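Transcriptional regulator (Pyrococcus horikoshii, PDB 1UDD) is a TenA homologue of the TENA/THI-4/PQQC family, an all-helical protein that assembles as four subunits. Local coordinates at residues V59-A64 and E71-A76; C136-A141 and R177-I182; M114-A119 and S201-A206. One frame throughout, in Å; residues are numbered along the deposited sequence.

Interaction 1 (V59-A64 and E71-A76); sequences VISSKA and ELIELA
Leu72 lies against Ile60, Ser61 and Ala64 where the last part of helix 36-63 and the chain just beyond it face helix 68-79. One of its methyls, CD2, reaches CG2 of Ile60 at 3.6 Å and lies 4.4 Å from CB of Ala64, while its CB rests on CB of Ser61. The Ile60 branch involved stands opposite its own backbone N, and the CG1 arm instead turns beside that nitrogen. Ile73 adds its terminal methyl, CD1, which lies 3.7 Å from Ser61 OG. That hydroxyl is not bonded across the contact; tucked between its own backbone N and carbonyl carbon (chi1 81°), it hydrogen-bonds to Ala58 O one turn back. Consistent with the small side chain of Ser61, its CA lies 5.4 Å from CA of Leu72. The segment axes approach to 8.6 Å at 160°, the nearly antiparallel course of a helical hairpin with a short connection. Ile60 continues onto Leu130 and Leu133 of helix 126-146, and Ala64 onto Ile126 of the same helix. On the subunit boundary, Ser61 packs on Ala58 of the second subunit and Ile73 on its Val80, so the hairpin meets both helix 126-146 and a neighbouring subunit.

Interaction 2 (C136-A141 and R177-I182); sequences CFWSYA and RLRKII
Two side chains of helix 169-183 pressed over the faces of two aromatic rings of helix 126-146 make this a CH-pi and cation-pi contact, partly buried and made within a single subunit. Leu178 CD1 stands over the Phe137 ring, 3.7 Å from its centroid and 17° off the normal. It is displaced toward the CG side, and Phe137 CG lies 3.6 Å from Leu178 CD1. The two side chains meet at about a right angle. One residue further along each helix, Arg179 likewise lies over a face of Trp138, but with CD and NE. This repeated pairing of adjacent residues joins two helices of the all-helical TENA/THI-4/PQQC fold. Arg179 CD sits almost exactly above the six-membered ring of Trp138, 3.6 Å from its centroid, and Arg179 NE lies 3.5 Å from Trp138 CE2. A bend at chi3 (-92°) places NE over the indole, and Arg179 CZ follows, 4.8 Å from the centroid of the five-membered ring of Trp138. The guanidinium is steeply inclined rather than laid flat, its plane 66° from the indole, with an edge directed at the ring. Trp138 NE1 hydrogen-bonds to Glu142 OE2, which would help fix the turn of the indole, and Trp17 meets the same ring edge-to-face.

Interaction 3 (M114-A119 and S201-A206); sequences MDFMLA and SKFELA
Phe116 and Phe203 alone carry the contact between these two segments, as a close pair of buried aromatic side chains. The chain of Phe116 leaves helix 108-123 toward helix 190-213, and its CB is already in touch, 3.3 Å from Phe203 CE2 and 3.9 Å from CZ. CG comes next, 3.4 Å from the same CE2, with CD2 of Phe203 a little farther away. Beyond CG the ring divides: Phe116 CD2 runs beside CD2 of Phe203 at 3.7 Å, whereas CD1 keeps only a looser touch on CE2. The Phe116 side chain also packs on Ile196 and Thr199 of helix 190-213. With CG broadly opposite the backbone N (chi1 150°), the base of the ring is brought against its partner. The two rings are inclined by 37° with centroids 5.3 Å apart, an oblique meeting of apolar surfaces that bridges backbones whose CA atoms lie 9.0 Å apart. In Phe203 the CD2-CE2 side does most of the touching, and its ring also meets that of Tyr113. Within the all-helical fold the pair joins two helices far apart in sequence. Phe116 reaches Ala132 of helix 126-146 as well, and both phenylalanines lie at a subunit boundary, Phe116 packing on Asp115 and Phe203 on Ala112 of the fourth subunit.

How the interactions relate
All three contacts join helix to helix without a hydrogen bond across them, and between them use six different helices. Interactions 1 and 3 are buried and lie at subunit boundaries; interaction 2, which no other chain touches, is partly buried, and it is there that a charged group takes part. Aliphatic contacts dominate interaction 1, between helices adjacent in sequence, and an aromatic pair makes interaction 3. Interaction 2 is nested in the loop closed by interaction 3. Glu204 links these two, lying against Tyr140 and Cys136, while Val59 meets Leu118 between interactions 1 and 3 and Glu71 meets Ile181 between interactions 1 and 2.

Interaction 1 (V59-A64 and E71-A76)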
ATOM      1  N   VAL A  59      -0.756   8.621   1.875  1.00 19.39           N
ATOM      2  CA  VAL A  59      -0.930   7.567   0.871  1.00 24.19           C
ATOM      3  C   VAL A  59      -1.407   8.163  -0.467  1.00 23.17           C
ATOM      4  O   VAL A  59      -0.865   7.847  -1.529  1.00 23.07           O
ATOM      5  CB  VAL A  59      -1.932   6.496   1.337  1.00 22.00           C
ATOM      6  CG1 VAL A  59      -2.178   5.506   0.215  1.00 21.92           C
ATOM      7  CG2 VAL A  59      -1.396   5.788   2.571  1.00 24.29           C
ATOM      8  N   ILE A  60      -2.415   9.025  -0.428  1.00 23.01           N
ATOM      9  CA  ILE A  60      -2.882   9.640  -1.669  1.00 24.28           C
ATOM     10  C   ILE A  60      -1.703  10.349  -2.354  1.00 23.08           C
ATOM     11  O   ILE A  60      -1.465  10.178  -3.558  1.00 24.05           O
ATOM     12  CB  ILE A  60      -4.004  10.664  -1.414  1.00 23.38           C
ATOM     13  CG1 ILE A  60      -5.237   9.951  -0.862  1.00 24.70           C
ATOM     14  CG2 ILE A  60      -4.347  11.403  -2.721  1.00 23.03           C
ATOM     15  CD1 ILE A  60      -6.375  10.886  -0.541  1.00 23.60           C
ATOM     16  N   SER A  61      -0.932  11.104  -1.584  1.00 24.66           N
ATOM     17  CA  SER A  61       0.199  11.816  -2.176  1.00 27.57           C
ATOM     18  C   SER A  61       1.237  10.860  -2.763  1.00 27.43           C
ATOM     19  O   SER A  61       1.826  11.131  -3.819  1.00 24.89           O
ATOM     20  CB  SER A  61       0.867  12.727  -1.148  1.00 28.07           C
ATOM     21  OG  SER A  61       1.739  11.986  -0.329  1.00 38.42           O
ATOM     22  N   SER A  62       1.459   9.737  -2.092  1.00 24.84           N
ATOM     23  CA  SER A  62       2.446   8.776  -2.566  1.00 25.44           C
ATOM     24  C   SER A  62       2.115   8.199  -3.955  1.00 25.22           C
ATOM     25  O   SER A  62       2.993   7.699  -4.658  1.00 28.32           O
ATOM     26  CB  SER A  62       2.561   7.637  -1.552  1.00 25.27           C
ATOM     27  OG  SER A  62       1.427   6.785  -1.618  1.00 20.62           O
ATOM     28  N   LYS A  63       0.853   8.306  -4.354  1.00 26.45           N
ATOM     29  CA  LYS A  63       0.374   7.757  -5.619  1.00 27.65           C
ATOM     30  C   LYS A  63       0.076   8.809  -6.683  1.00 29.70           C
ATOM     31  O   LYS A  63      -0.052   8.503  -7.867  1.00 31.17           O
ATOM     32  CB  LYS A  63      -0.884   6.926  -5.343  1.00 26.94           C
ATOM     33  CG  LYS A  63      -0.647   5.852  -4.281  1.00 26.18           C
ATOM     34  CD  LYS A  63      -1.954   5.257  -3.728  1.00 33.22           C
ATOM     35  CE  LYS A  63      -2.783   4.534  -4.778  1.00 26.93           C
ATOM     36  NZ  LYS A  63      -3.989   3.898  -4.139  1.00 22.23           N
ATOM     37  N   ALA A  64      -0.016  10.051  -6.252  1.00 29.42           N
ATOM     38  CA  ALA A  64      -0.329  11.133  -7.145  1.00 30.44           C
ATOM     39  C   ALA A  64       0.822  11.534  -8.054  1.00 31.22           C
ATOM     40  O   ALA A  64       1.985  11.211  -7.818  1.00 32.41           O
ATOM     41  CB  ALA A  64      -0.795  12.333  -6.332  1.00 30.62           C
ATOM     42  N   GLU A  71       1.270  19.285  -3.596  1.00 31.82           N
ATOM     43  CA  GLU A  71       0.142  20.014  -3.021  1.00 29.37           C
ATOM     44  C   GLU A  71      -0.452  19.178  -1.896  1.00 29.43           C
ATOM     45  O   GLU A  71      -0.828  19.695  -0.849  1.00 30.27           O
ATOM     46  CB  GLU A  71      -0.924  20.264  -4.104  1.00 33.41           C
ATOM     47  CG  GLU A  71      -2.005  21.259  -3.720  1.00 35.24           C
ATOM     48  CD  GLU A  71      -3.078  21.427  -4.797  1.00 41.71           C
ATOM     49  OE1 GLU A  71      -2.739  21.356  -6.000  1.00 38.84           O
ATOM     50  OE2 GLU A  71      -4.259  21.649  -4.437  1.00 43.25           O
ATOM     51  N   LEU A  72      -0.522  17.870  -2.105  1.00 31.65           N
ATOM     52  CA  LEU A  72      -1.081  16.974  -1.091  1.00 29.70           C
ATOM     53  C   LEU A  72      -0.170  16.699   0.106  1.00 30.79           C
ATOM     54  O   LEU A  72      -0.647  16.630   1.250  1.00 29.31           O
ATOM     55  CB  LEU A  72      -1.516  15.658  -1.743  1.00 31.68           C
ATOM     56  CG  LEU A  72      -2.992  15.516  -2.154  1.00 35.72           C
ATOM     57  CD1 LEU A  72      -3.651  16.873  -2.332  1.00 31.56           C
ATOM     58  CD2 LEU A  72      -3.082  14.684  -3.435  1.00 32.81           C
ATOM     59  N   ILE A  73       1.130  16.539  -0.129  1.00 30.04           N
ATOM     60  CA  ILE A  73       2.044  16.287   0.982  1.00 30.10           C
ATOM     61  C   ILE A  73       2.104  17.535   1.885  1.00 31.57           C
ATOM     62  O   ILE A  73       2.283  17.424   3.097  1.00 33.38           O
ATOM     63  CB  ILE A  73       3.459  15.923   0.468  1.00 31.59           C
ATOM     64  CG1 ILE A  73       4.291  15.308   1.591  1.00 33.03           C
ATOM     65  CG2 ILE A  73       4.159  17.152  -0.053  1.00 32.59           C
ATOM     66  CD1 ILE A  73       3.792  13.933   2.059  1.00 37.05           C
ATOM     67  N   GLU A  74       1.935  18.715   1.289  1.00 32.71           N
ATOM     68  CA  GLU A  74       1.955  19.985   2.024  1.00 33.57           C
ATOM     69  C   GLU A  74       0.784  20.036   2.994  1.00 33.66           C
ATOM     70  O   GLU A  74       0.906  20.508   4.135  1.00 33.24           O
ATOM     71  CB  GLU A  74       1.828  21.164   1.057  1.00 36.94           C
ATOM     72  CG  GLU A  74       1.745  22.546   1.740  1.00 39.29           C
ATOM     73  CD  GLU A  74       3.081  22.973   2.351  1.00 42.68           C
ATOM     74  OE1 GLU A  74       4.125  22.602   1.782  1.00 41.15           O
ATOM     75  OE2 GLU A  74       3.093  23.683   3.384  1.00 44.75           O
ATOM     76  N   LEU A  75      -0.358  19.553   2.513  1.00 31.22           N
ATOM     77  CA  LEU A  75      -1.586  19.508   3.288  1.00 30.68           C
ATOM     78  C   LEU A  75      -1.419  18.488   4.427  1.00 30.99           C
ATOM     79  O   LEU A  75      -1.876  18.709   5.558  1.00 28.88           O
ATOM     80  CB  LEU A  75      -2.733  19.098   2.360  1.00 33.13           C
ATOM     81  CG  LEU A  75      -4.195  19.318   2.741  1.00 38.98           C
ATOM     82  CD1 LEU A  75      -4.439  20.792   3.060  1.00 38.55           C
ATOM     83  CD2 LEU A  75      -5.079  18.873   1.568  1.00 35.58           C
ATOM     84  N   ALA A  76      -0.760  17.373   4.122  1.00 27.83           N
ATOM     85  CA  ALA A  76      -0.538  16.336   5.125  1.00 30.42           C
ATOM     86  C   ALA A  76       0.417  16.890   6.175  1.00 30.08           C
ATOM     87  O   ALA A  76       0.231  16.672   7.370  1.00 31.75           O
ATOM     88  CB  ALA A  76       0.060  15.095   4.480  1.00 27.89           C
TER

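Interaction 2 (C136-A141 and R177-I182)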
ATOM      1  N   CYS A 136     -15.293  15.191   5.131  1.00 23.11           N
ATOM      2  CA  CYS A 136     -14.570  15.802   6.254  1.00 24.93           C
ATOM      3  C   CYS A 136     -14.376  17.301   6.058  1.00 24.53           C
ATOM      4  O   CYS A 136     -14.970  18.113   6.768  1.00 24.92           O
ATOM      5  CB  CYS A 136     -13.196  15.158   6.436  1.00 28.54           C
ATOM      6  SG  CYS A 136     -12.044  16.199   7.389  1.00 30.12           S
ATOM      7  N   PHE A 137     -13.542  17.662   5.091  1.00 23.12           N
ATOM      8  CA  PHE A 137     -13.251  19.069   4.816  1.00 24.68           C
ATOM      9  C   PHE A 137     -14.499  19.914   4.504  1.00 27.22           C
ATOM     10  O   PHE A 137     -14.694  20.982   5.079  1.00 25.94           O
ATOM     11  CB  PHE A 137     -12.268  19.197   3.638  1.00 26.49           C
ATOM     12  CG  PHE A 137     -10.854  18.766   3.953  1.00 31.65           C
ATOM     13  CD1 PHE A 137     -10.488  17.427   3.906  1.00 33.59           C
ATOM     14  CD2 PHE A 137      -9.877  19.712   4.265  1.00 30.97           C
ATOM     15  CE1 PHE A 137      -9.163  17.034   4.163  1.00 37.86           C
ATOM     16  CE2 PHE A 137      -8.554  19.330   4.522  1.00 35.09           C
ATOM     17  CZ  PHE A 137      -8.198  17.990   4.471  1.00 33.20           C
ATOM     18  N   TRP A 138     -15.350  19.412   3.615  1.00 26.72           N
ATOM     19  CA  TRP A 138     -16.539  20.140   3.179  1.00 25.67           C
ATOM     20  C   TRP A 138     -17.639  20.337   4.225  1.00 26.43           C
ATOM     21  O   TRP A 138     -18.113  21.458   4.414  1.00 24.05           O
ATOM     22  CB  TRP A 138     -17.101  19.472   1.919  1.00 27.05           C
ATOM     23  CG  TRP A 138     -18.092  20.289   1.137  1.00 27.83           C
ATOM     24  CD1 TRP A 138     -18.511  21.573   1.397  1.00 29.56           C
ATOM     25  CD2 TRP A 138     -18.802  19.865  -0.033  1.00 29.90           C
ATOM     26  NE1 TRP A 138     -19.441  21.968   0.460  1.00 26.83           N
ATOM     27  CE2 TRP A 138     -19.638  20.941  -0.429  1.00 30.30           C
ATOM     28  CE3 TRP A 138     -18.818  18.676  -0.785  1.00 29.00           C
ATOM     29  CZ2 TRP A 138     -20.480  20.863  -1.550  1.00 29.30           C
ATOM     30  CZ3 TRP A 138     -19.660  18.600  -1.903  1.00 31.93           C
ATOM     31  CH2 TRP A 138     -20.477  19.690  -2.272  1.00 29.63           C
ATOM     32  N   SER A 139     -18.039  19.269   4.910  1.00 25.23           N
ATOM     33  CA  SER A 139     -19.079  19.386   5.917  1.00 23.01           C
ATOM     34  C   SER A 139     -18.728  20.356   7.050  1.00 24.54           C
ATOM     35  O   SER A 139     -19.601  21.029   7.564  1.00 25.33           O
ATOM     36  CB  SER A 139     -19.411  18.019   6.518  1.00 20.48           C
ATOM     37  OG  SER A 139     -18.384  17.571   7.383  1.00 23.25           O
ATOM     38  N   TYR A 140     -17.462  20.421   7.448  1.00 27.22           N
ATOM     39  CA  TYR A 140     -17.074  21.323   8.529  1.00 28.83           C
ATOM     40  C   TYR A 140     -17.282  22.777   8.127  1.00 28.01           C
ATOM     41  O   TYR A 140     -17.632  23.620   8.961  1.00 32.49           O
ATOM     42  CB  TYR A 140     -15.612  21.080   8.941  1.00 27.98           C
ATOM     43  CG  TYR A 140     -15.476  20.055  10.054  1.00 31.21           C
ATOM     44  CD1 TYR A 140     -15.927  18.738   9.888  1.00 33.02           C
ATOM     45  CD2 TYR A 140     -14.975  20.425  11.305  1.00 29.69           C
ATOM     46  CE1 TYR A 140     -15.887  17.819  10.957  1.00 31.78           C
ATOM     47  CE2 TYR A 140     -14.936  19.525  12.369  1.00 29.39           C
ATOM     48  CZ  TYR A 140     -15.391  18.232  12.194  1.00 29.92           C
ATOM     49  OH  TYR A 140     -15.361  17.365  13.265  1.00 28.40           O
ATOM     50  N   ALA A 141     -17.074  23.072   6.852  1.00 27.61           N
ATOM     51  CA  ALA A 141     -17.281  24.424   6.363  1.00 27.35           C
ATOM     52  C   ALA A 141     -18.778  24.698   6.238  1.00 28.35           C
ATOM     53  O   ALA A 141     -19.240  25.783   6.597  1.00 27.23           O
ATOM     54  CB  ALA A 141     -16.595  24.609   5.008  1.00 27.06           C
ATOM     55  N   ARG A 177     -10.632  24.153  -3.629  1.00 22.71           N
ATOM     56  CA  ARG A 177      -9.604  23.472  -4.404  1.00 25.54           C
ATOM     57  C   ARG A 177      -9.768  21.949  -4.406  1.00 24.09           C
ATOM     58  O   ARG A 177      -9.535  21.296  -5.428  1.00 23.97           O
ATOM     59  CB  ARG A 177      -8.205  23.806  -3.875  1.00 29.41           C
ATOM     60  CG  ARG A 177      -7.545  24.983  -4.589  1.00 42.53           C
ATOM     61  CD  ARG A 177      -7.086  26.027  -3.591  1.00 46.34           C
ATOM     62  NE  ARG A 177      -6.209  25.443  -2.580  1.00 48.66           N
ATOM     63  CZ  ARG A 177      -6.009  25.976  -1.379  1.00 50.61           C
ATOM     64  NH1 ARG A 177      -6.626  27.106  -1.044  1.00 48.75           N
ATOM     65  NH2 ARG A 177      -5.202  25.376  -0.513  1.00 50.54           N
ATOM     66  N   LEU A 178     -10.136  21.372  -3.268  1.00 22.09           N
ATOM     67  CA  LEU A 178     -10.310  19.924  -3.224  1.00 22.88           C
ATOM     68  C   LEU A 178     -11.448  19.533  -4.166  1.00 24.34           C
ATOM     69  O   LEU A 178     -11.351  18.535  -4.884  1.00 26.55           O
ATOM     70  CB  LEU A 178     -10.599  19.447  -1.798  1.00 19.61           C
ATOM     71  CG  LEU A 178      -9.394  19.542  -0.836  1.00 24.42           C
ATOM     72  CD1 LEU A 178      -9.772  19.039   0.543  1.00 24.16           C
ATOM     73  CD2 LEU A 178      -8.232  18.725  -1.375  1.00 27.14           C
ATOM     74  N   ARG A 179     -12.510  20.331  -4.186  1.00 24.93           N
ATOM     75  CA  ARG A 179     -13.640  20.049  -5.062  1.00 25.78           C
ATOM     76  C   ARG A 179     -13.281  20.239  -6.533  1.00 26.11           C
ATOM     77  O   ARG A 179     -13.784  19.515  -7.396  1.00 23.29           O
ATOM     78  CB  ARG A 179     -14.849  20.918  -4.690  1.00 26.94           C
ATOM     79  CG  ARG A 179     -15.509  20.482  -3.382  1.00 26.45           C
ATOM     80  CD  ARG A 179     -16.987  20.857  -3.274  1.00 33.02           C
ATOM     81  NE  ARG A 179     -17.197  22.153  -2.628  1.00 36.99           N
ATOM     82  CZ  ARG A 179     -16.866  23.304  -3.185  1.00 34.77           C
ATOM     83  NH1 ARG A 179     -16.326  23.295  -4.390  1.00 39.12           N
ATOM     84  NH2 ARG A 179     -17.036  24.450  -2.535  1.00 33.17           N
ATOM     85  N   LYS A 180     -12.398  21.196  -6.818  1.00 27.42           N
ATOM     86  CA  LYS A 180     -11.992  21.452  -8.190  1.00 28.72           C
ATOM     87  C   LYS A 180     -11.222  20.259  -8.728  1.00 28.60           C
ATOM     88  O   LYS A 180     -11.414  19.840  -9.869  1.00 26.88           O
ATOM     89  CB  LYS A 180     -11.129  22.709  -8.280  1.00 34.10           C
ATOM     90  CG  LYS A 180     -10.516  22.914  -9.662  1.00 41.48           C
ATOM     91  CD  LYS A 180      -9.737  24.227  -9.726  1.00 49.09           C
ATOM     92  CE  LYS A 180      -9.215  24.512 -11.130  1.00 51.72           C
ATOM     93  NZ  LYS A 180      -8.652  25.891 -11.221  1.00 52.87           N
ATOM     94  N   ILE A 181     -10.342  19.708  -7.903  1.00 25.23           N
ATOM     95  CA  ILE A 181      -9.592  18.557  -8.328  1.00 26.17           C
ATOM     96  C   ILE A 181     -10.543  17.402  -8.631  1.00 24.44           C
ATOM     97  O   ILE A 181     -10.474  16.798  -9.698  1.00 26.54           O
ATOM     98  CB  ILE A 181      -8.573  18.150  -7.268  1.00 26.17           C
ATOM     99  CG1 ILE A 181      -7.481  19.229  -7.193  1.00 27.70           C
ATOM    100  CG2 ILE A 181      -7.984  16.784  -7.630  1.00 26.01           C
ATOM    101  CD1 ILE A 181      -6.520  19.081  -6.021  1.00 28.61           C
ATOM    102  N   ILE A 182     -11.448  17.108  -7.714  1.00 22.27           N
ATOM    103  CA  ILE A 182     -12.389  16.023  -7.959  1.00 27.13           C
ATOM    104  C   ILE A 182     -13.268  16.333  -9.188  1.00 29.08           C
ATOM    105  O   ILE A 182     -13.506  15.464 -10.027  1.00 26.79           O
ATOM    106  CB  ILE A 182     -13.283  15.777  -6.713  1.00 26.72           C
ATOM    107  CG1 ILE A 182     -12.430  15.188  -5.587  1.00 24.65           C
ATOM    108  CG2 ILE A 182     -14.459  14.855  -7.066  1.00 25.61           C
ATOM    109  CD1 ILE A 182     -13.114  15.201  -4.237  1.00 24.52           C
TER

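Interaction 3 (M114-A119 and S201-A206)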
ATOM      1  N   MET A 114     -11.212   6.642  10.528  1.00 24.72           N
ATOM      2  CA  MET A 114      -9.866   6.850  10.035  1.00 23.71           C
ATOM      3  C   MET A 114      -9.433   5.686   9.119  1.00 23.96           C
ATOM      4  O   MET A 114      -8.754   5.902   8.115  1.00 23.00           O
ATOM      5  CB  MET A 114      -8.902   7.009  11.207  1.00 22.41           C
ATOM      6  CG  MET A 114      -9.158   8.284  11.999  1.00 27.66           C
ATOM      7  SD  MET A 114      -9.327   9.772  10.920  1.00 32.55           S
ATOM      8  CE  MET A 114     -11.059   9.959  10.900  1.00 30.49           C
ATOM      9  N   ASP A 115      -9.835   4.463   9.465  1.00 24.75           N
ATOM     10  CA  ASP A 115      -9.482   3.284   8.667  1.00 26.24           C
ATOM     11  C   ASP A 115     -10.153   3.314   7.303  1.00 22.59           C
ATOM     12  O   ASP A 115      -9.574   2.890   6.317  1.00 23.68           O
ATOM     13  CB  ASP A 115      -9.842   1.995   9.422  1.00 26.56           C
ATOM     14  CG  ASP A 115      -8.901   1.733  10.581  1.00 30.85           C
ATOM     15  OD1 ASP A 115      -7.871   2.441  10.680  1.00 32.08           O
ATOM     16  OD2 ASP A 115      -9.181   0.824  11.383  1.00 31.53           O
ATOM     17  N   PHE A 116     -11.382   3.813   7.261  1.00 22.20           N
ATOM     18  CA  PHE A 116     -12.108   3.950   6.010  1.00 21.86           C
ATOM     19  C   PHE A 116     -11.319   4.916   5.112  1.00 21.28           C
ATOM     20  O   PHE A 116     -11.135   4.665   3.914  1.00 22.21           O
ATOM     21  CB  PHE A 116     -13.522   4.493   6.271  1.00 23.86           C
ATOM     22  CG  PHE A 116     -14.084   5.314   5.125  1.00 23.62           C
ATOM     23  CD1 PHE A 116     -14.528   4.698   3.962  1.00 20.91           C
ATOM     24  CD2 PHE A 116     -14.139   6.709   5.212  1.00 21.66           C
ATOM     25  CE1 PHE A 116     -15.025   5.454   2.892  1.00 23.34           C
ATOM     26  CE2 PHE A 116     -14.631   7.474   4.152  1.00 17.21           C
ATOM     27  CZ  PHE A 116     -15.077   6.841   2.988  1.00 20.26           C
ATOM     28  N   MET A 117     -10.837   6.009   5.690  1.00 20.61           N
ATOM     29  CA  MET A 117     -10.049   6.977   4.906  1.00 23.41           C
ATOM     30  C   MET A 117      -8.784   6.317   4.333  1.00 23.82           C
ATOM     31  O   MET A 117      -8.510   6.410   3.139  1.00 22.86           O
ATOM     32  CB  MET A 117      -9.597   8.170   5.766  1.00 19.59           C
ATOM     33  CG  MET A 117     -10.718   8.907   6.525  1.00 28.02           C
ATOM     34  SD  MET A 117     -10.195  10.510   7.167  1.00 31.43           S
ATOM     35  CE  MET A 117      -8.572  10.180   7.636  1.00 29.80           C
ATOM     36  N   LEU A 118      -8.010   5.667   5.201  1.00 22.76           N
ATOM     37  CA  LEU A 118      -6.772   5.040   4.775  1.00 24.46           C
ATOM     38  C   LEU A 118      -7.038   3.918   3.777  1.00 22.00           C
ATOM     39  O   LEU A 118      -6.385   3.825   2.748  1.00 24.93           O
ATOM     40  CB  LEU A 118      -6.012   4.490   5.988  1.00 25.49           C
ATOM     41  CG  LEU A 118      -4.607   3.962   5.668  1.00 27.53           C
ATOM     42  CD1 LEU A 118      -3.768   5.065   5.041  1.00 22.29           C
ATOM     43  CD2 LEU A 118      -3.947   3.469   6.932  1.00 26.18           C
ATOM     44  N   ALA A 119      -7.997   3.062   4.089  1.00 23.80           N
ATOM     45  CA  ALA A 119      -8.332   1.963   3.188  1.00 27.26           C
ATOM     46  C   ALA A 119      -8.757   2.465   1.801  1.00 25.15           C
ATOM     47  O   ALA A 119      -8.404   1.868   0.770  1.00 26.49           O
ATOM     48  CB  ALA A 119      -9.441   1.106   3.799  1.00 23.68           C
ATOM     49  N   SER A 201     -19.879  10.566   4.798  1.00 24.72           N
ATOM     50  CA  SER A 201     -20.897  11.423   5.403  1.00 23.56           C
ATOM     51  C   SER A 201     -21.521  10.723   6.603  1.00 24.61           C
ATOM     52  O   SER A 201     -21.793  11.357   7.630  1.00 24.23           O
ATOM     53  CB  SER A 201     -21.982  11.774   4.370  1.00 25.19           C
ATOM     54  OG  SER A 201     -21.414  12.458   3.265  1.00 23.38           O
ATOM     55  N   LYS A 202     -21.761   9.418   6.477  1.00 26.10           N
ATOM     56  CA  LYS A 202     -22.326   8.658   7.597  1.00 26.95           C
ATOM     57  C   LYS A 202     -21.343   8.657   8.763  1.00 26.62           C
ATOM     58  O   LYS A 202     -21.736   8.832   9.919  1.00 24.12           O
ATOM     59  CB  LYS A 202     -22.638   7.220   7.187  1.00 27.27           C
ATOM     60  CG  LYS A 202     -23.818   7.102   6.239  1.00 28.39           C
ATOM     61  CD  LYS A 202     -24.203   5.652   6.102  1.00 31.93           C
ATOM     62  CE  LYS A 202     -25.397   5.476   5.191  1.00 35.78           C
ATOM     63  NZ  LYS A 202     -25.799   4.037   5.151  1.00 36.47           N
ATOM     64  N   PHE A 203     -20.061   8.469   8.464  1.00 27.97           N
ATOM     65  CA  PHE A 203     -19.052   8.487   9.526  1.00 27.49           C
ATOM     66  C   PHE A 203     -19.048   9.834  10.235  1.00 27.14           C
ATOM     67  O   PHE A 203     -18.906   9.895  11.448  1.00 28.81           O
ATOM     68  CB  PHE A 203     -17.662   8.212   8.968  1.00 22.91           C
ATOM     69  CG  PHE A 203     -17.348   6.746   8.807  1.00 28.53           C
ATOM     70  CD1 PHE A 203     -17.434   5.876   9.893  1.00 27.68           C
ATOM     71  CD2 PHE A 203     -16.930   6.240   7.578  1.00 26.06           C
ATOM     72  CE1 PHE A 203     -17.105   4.524   9.756  1.00 32.66           C
ATOM     73  CE2 PHE A 203     -16.595   4.890   7.429  1.00 31.02           C
ATOM     74  CZ  PHE A 203     -16.683   4.027   8.520  1.00 28.30           C
ATOM     75  N   GLU A 204     -19.190  10.918   9.475  1.00 28.60           N
ATOM     76  CA  GLU A 204     -19.211  12.245  10.073  1.00 29.34           C
ATOM     77  C   GLU A 204     -20.352  12.353  11.087  1.00 28.20           C
ATOM     78  O   GLU A 204     -20.166  12.862  12.190  1.00 29.46           O
ATOM     79  CB  GLU A 204     -19.388  13.328   8.993  1.00 28.78           C
ATOM     80  CG  GLU A 204     -18.105  13.734   8.265  1.00 23.50           C
ATOM     81  CD  GLU A 204     -17.018  14.252   9.206  1.00 27.48           C
ATOM     82  OE1 GLU A 204     -17.361  14.857  10.244  1.00 25.03           O
ATOM     83  OE2 GLU A 204     -15.817  14.071   8.899  1.00 22.55           O
ATOM     84  N   LEU A 205     -21.531  11.885  10.696  1.00 27.00           N
ATOM     85  CA  LEU A 205     -22.697  11.928  11.566  1.00 31.89           C
ATOM     86  C   LEU A 205     -22.433  11.050  12.783  1.00 32.59           C
ATOM     87  O   LEU A 205     -22.694  11.445  13.924  1.00 32.73           O
ATOM     88  CB  LEU A 205     -23.939  11.445  10.803  1.00 29.37           C
ATOM     89  CG  LEU A 205     -25.284  11.406  11.535  1.00 31.59           C
ATOM     90  CD1 LEU A 205     -25.532  12.703  12.271  1.00 30.43           C
ATOM     91  CD2 LEU A 205     -26.391  11.143  10.525  1.00 30.46           C
ATOM     92  N   ALA A 206     -21.877   9.870  12.531  1.00 31.85           N
ATOM     93  CA  ALA A 206     -21.569   8.926  13.597  1.00 32.45           C
ATOM     94  C   ALA A 206     -20.564   9.530  14.564  1.00 31.76           C
ATOM     95  O   ALA A 206     -20.625   9.285  15.776  1.00 33.79           O
ATOM     96  CB  ALA A 206     -21.006   7.628  13.004  1.00 28.87           C
TER